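PDB 4B46: CELL division protein FTSZ from Haloferax volcanii, which binds GTP as a tubulin-like GTPase and controls cell shape, being essential for the rod-shaped cells needed for efficient swimming. Local coordinates for residues A4-G9 / A33-N38. Sequence-based numbering, arbitrary orientation.
Sequences AMIGFG and AAVAVN. With GDP (guanosine-5'-diphosphate), chain B.
V37 and F8 pack against each other where two parallel strands of a Rossmann-type beta-alpha-beta crossover near their C-terminal ends, a worked example of how such a unit carries a nucleotide. Strands 4-8 and 33-38, joined through helix 9-26, form a ladder of five backbone hydrogen bonds, from M5 N to A33 O at 2.8 Å through to G9 N on V37 O. Followed outward, V37 has its CB 3.9 Å from G7 O and 4.0 Å from F8 CE2. Its CG1, anti to the backbone N (chi1 -175°), reaches over one face of the F8 ring in a CH-pi contact offset toward the rim, 3.5 Å from F8 CZ. The other branch, CG2, lies alongside I6 CG2 at 3.8 Å. Helix 111-126 lies against this same apolar face, with L119 touching both I6 and F8. A leucine in place of F8 would probably leave V37 CG1 without its flat aromatic partner and thin the packing against T111 and L119. Beyond F8 the chain turns at G9, a residue of the GDP pocket; a CB there would collide with the beta-phosphate, whose O2B already sits 3.3 Å from G9 CA.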
loop_
_atom_site.group_PDB
_atom_site.type_symbol
_atom_site.label_atom_id
_atom_site.label_comp_id
_atom_site.label_asym_id
_atom_site.label_seq_id
_atom_site.Cartn_x
_atom_site.Cartn_y
_atom_site.Cartn_z
ATOM N N ALA A 4 4.234 6.389 -9.518
ATOM C CA ALA A 4 5.594 6.650 -9.059
ATOM C C ALA A 4 5.720 6.118 -7.630
ATOM O O ALA A 4 5.164 6.689 -6.693
ATOM C CB ALA A 4 5.890 8.136 -9.108
ATOM N N MET A 5 6.436 5.012 -7.462
ATOM C CA MET A 5 6.596 4.412 -6.149
ATOM C C MET A 5 7.892 4.833 -5.469
ATOM O O MET A 5 8.969 4.721 -6.057
ATOM C CB MET A 5 6.601 2.895 -6.254
ATOM C CG MET A 5 5.314 2.302 -6.735
ATOM S SD MET A 5 5.176 0.607 -6.119
ATOM C CE MET A 5 3.573 0.221 -6.827
ATOM N N ILE A 6 7.778 5.298 -4.227
ATOM C CA ILE A 6 8.954 5.600 -3.413
ATOM C C ILE A 6 8.922 4.787 -2.129
ATOM O O ILE A 6 8.020 4.949 -1.307
ATOM C CB ILE A 6 9.065 7.101 -3.048
ATOM C CG1 ILE A 6 9.018 7.971 -4.313
ATOM C CG2 ILE A 6 10.360 7.364 -2.262
ATOM C CD1 ILE A 6 7.705 8.652 -4.528
ATOM N N GLY A 7 9.899 3.899 -1.977
ATOM C CA GLY A 7 10.051 3.131 -0.749
ATOM C C GLY A 7 10.919 3.905 0.224
ATOM O O GLY A 7 11.969 4.437 -0.157
ATOM N N PHE A 8 10.476 3.980 1.476
ATOM C CA PHE A 8 11.190 4.742 2.500
ATOM C C PHE A 8 11.548 3.813 3.656
ATOM O O PHE A 8 10.668 3.170 4.231
ATOM C CB PHE A 8 10.328 5.907 3.008
ATOM C CG PHE A 8 11.085 7.209 3.152
ATOM C CD1 PHE A 8 12.085 7.345 4.099
ATOM C CD2 PHE A 8 10.794 8.288 2.340
ATOM C CE1 PHE A 8 12.782 8.541 4.238
ATOM C CE2 PHE A 8 11.491 9.488 2.467
ATOM C CZ PHE A 8 12.487 9.611 3.421
ATOM N N GLY A 9 12.837 3.733 3.994
ATOM C CA GLY A 9 13.276 2.794 5.016
ATOM C C GLY A 9 13.460 1.405 4.421
ATOM O O GLY A 9 13.201 1.184 3.235
ATOM N N ALA A 33 7.825 4.514 -12.271
ATOM C CA ALA A 33 9.078 4.950 -11.667
ATOM C C ALA A 33 9.201 4.357 -10.278
ATOM O O ALA A 33 8.227 4.305 -9.531
ATOM C CB ALA A 33 9.133 6.457 -11.585
ATOM N N ALA A 34 10.399 3.912 -9.925
ATOM C CA ALA A 34 10.629 3.413 -8.576
ATOM C C ALA A 34 11.873 4.058 -7.957
ATOM O O ALA A 34 12.920 4.150 -8.593
ATOM C CB ALA A 34 10.735 1.906 -8.576
ATOM N N VAL A 35 11.727 4.524 -6.722
ATOM C CA VAL A 35 12.814 5.171 -5.987
ATOM C C VAL A 35 12.852 4.601 -4.565
ATOM O O VAL A 35 11.803 4.282 -4.000
ATOM C CB VAL A 35 12.621 6.714 -5.957
ATOM C CG1 VAL A 35 13.604 7.377 -5.002
ATOM C CG2 VAL A 35 12.776 7.307 -7.374
ATOM N N ALA A 36 14.053 4.440 -4.012
ATOM C CA ALA A 36 14.234 3.951 -2.640
ATOM C C ALA A 36 15.040 4.967 -1.841
ATOM O O ALA A 36 16.088 5.441 -2.301
ATOM C CB ALA A 36 14.956 2.614 -2.641
ATOM N N VAL A 37 14.543 5.312 -0.660
ATOM C CA VAL A 37 15.206 6.289 0.196
ATOM C C VAL A 37 15.520 5.628 1.523
ATOM O O VAL A 37 14.645 5.013 2.137
ATOM C CB VAL A 37 14.316 7.516 0.485
ATOM C CG1 VAL A 37 15.102 8.563 1.290
ATOM C CG2 VAL A 37 13.776 8.128 -0.817
ATOM N N ASN A 38 16.762 5.754 1.971
ATOM C CA ASN A 38 17.157 5.142 3.240
ATOM C C ASN A 38 18.346 5.879 3.843
ATOM O O ASN A 38 19.008 6.667 3.158
ATOM C CB ASN A 38 17.460 3.644 3.055
ATOM C CG ASN A 38 17.214 2.814 4.330
ATOM O OD1 ASN A 38 17.394 3.291 5.455
ATOM N ND2 ASN A 38 16.811 1.561 4.145
HETATM P PB GDP B . 13.450 1.765 8.966
HETATM O O1B GDP B . 14.133 2.483 10.093
HETATM O O2B GDP B . 14.402 1.411 7.846
HETATM O O3B GDP B . 12.319 2.632 8.476
HETATM O O3A GDP B . 12.886 0.429 9.642
HETATM P PA GDP B . 12.464 -0.884 8.833
HETATM O O1A GDP B . 11.837 -0.554 7.520
HETATM O O2A GDP B . 13.645 -1.805 8.708
HETATM O "O5'" GDP B . 11.397 -1.525 9.861
HETATM C "C5'" GDP B . 10.220 -0.768 10.150
HETATM C "C4'" GDP B . 9.055 -1.716 10.368
HETATM O "O4'" GDP B . 8.714 -2.351 9.148
HETATM C "C3'" GDP B . 9.423 -2.875 11.274
HETATM O "O3'" GDP B . 9.157 -2.484 12.615
HETATM C "C2'" GDP B . 8.530 -4.015 10.810
HETATM O "O2'" GDP B . 7.221 -3.886 11.369
HETATM C "C1'" GDP B . 8.313 -3.723 9.357
HETATM N N9 GDP B . 9.157 -4.442 8.394
HETATM C C8 GDP B . 10.505 -4.481 8.350
HETATM N N7 GDP B . 10.921 -5.174 7.256
HETATM C C5 GDP B . 9.812 -5.551 6.571
HETATM C C6 GDP B . 9.513 -6.283 5.322
HETATM O O6 GDP B . 10.430 -6.751 4.596
HETATM N N1 GDP B . 8.223 -6.441 4.997
HETATM C C2 GDP B . 7.209 -5.967 5.742
HETATM N N2 GDP B . 5.938 -6.191 5.334
HETATM N N3 GDP B . 7.405 -5.280 6.890
HETATM C C4 GDP B . 8.660 -5.050 7.329
HETATM O O HOH W 1 14.224 2.289 0.901
#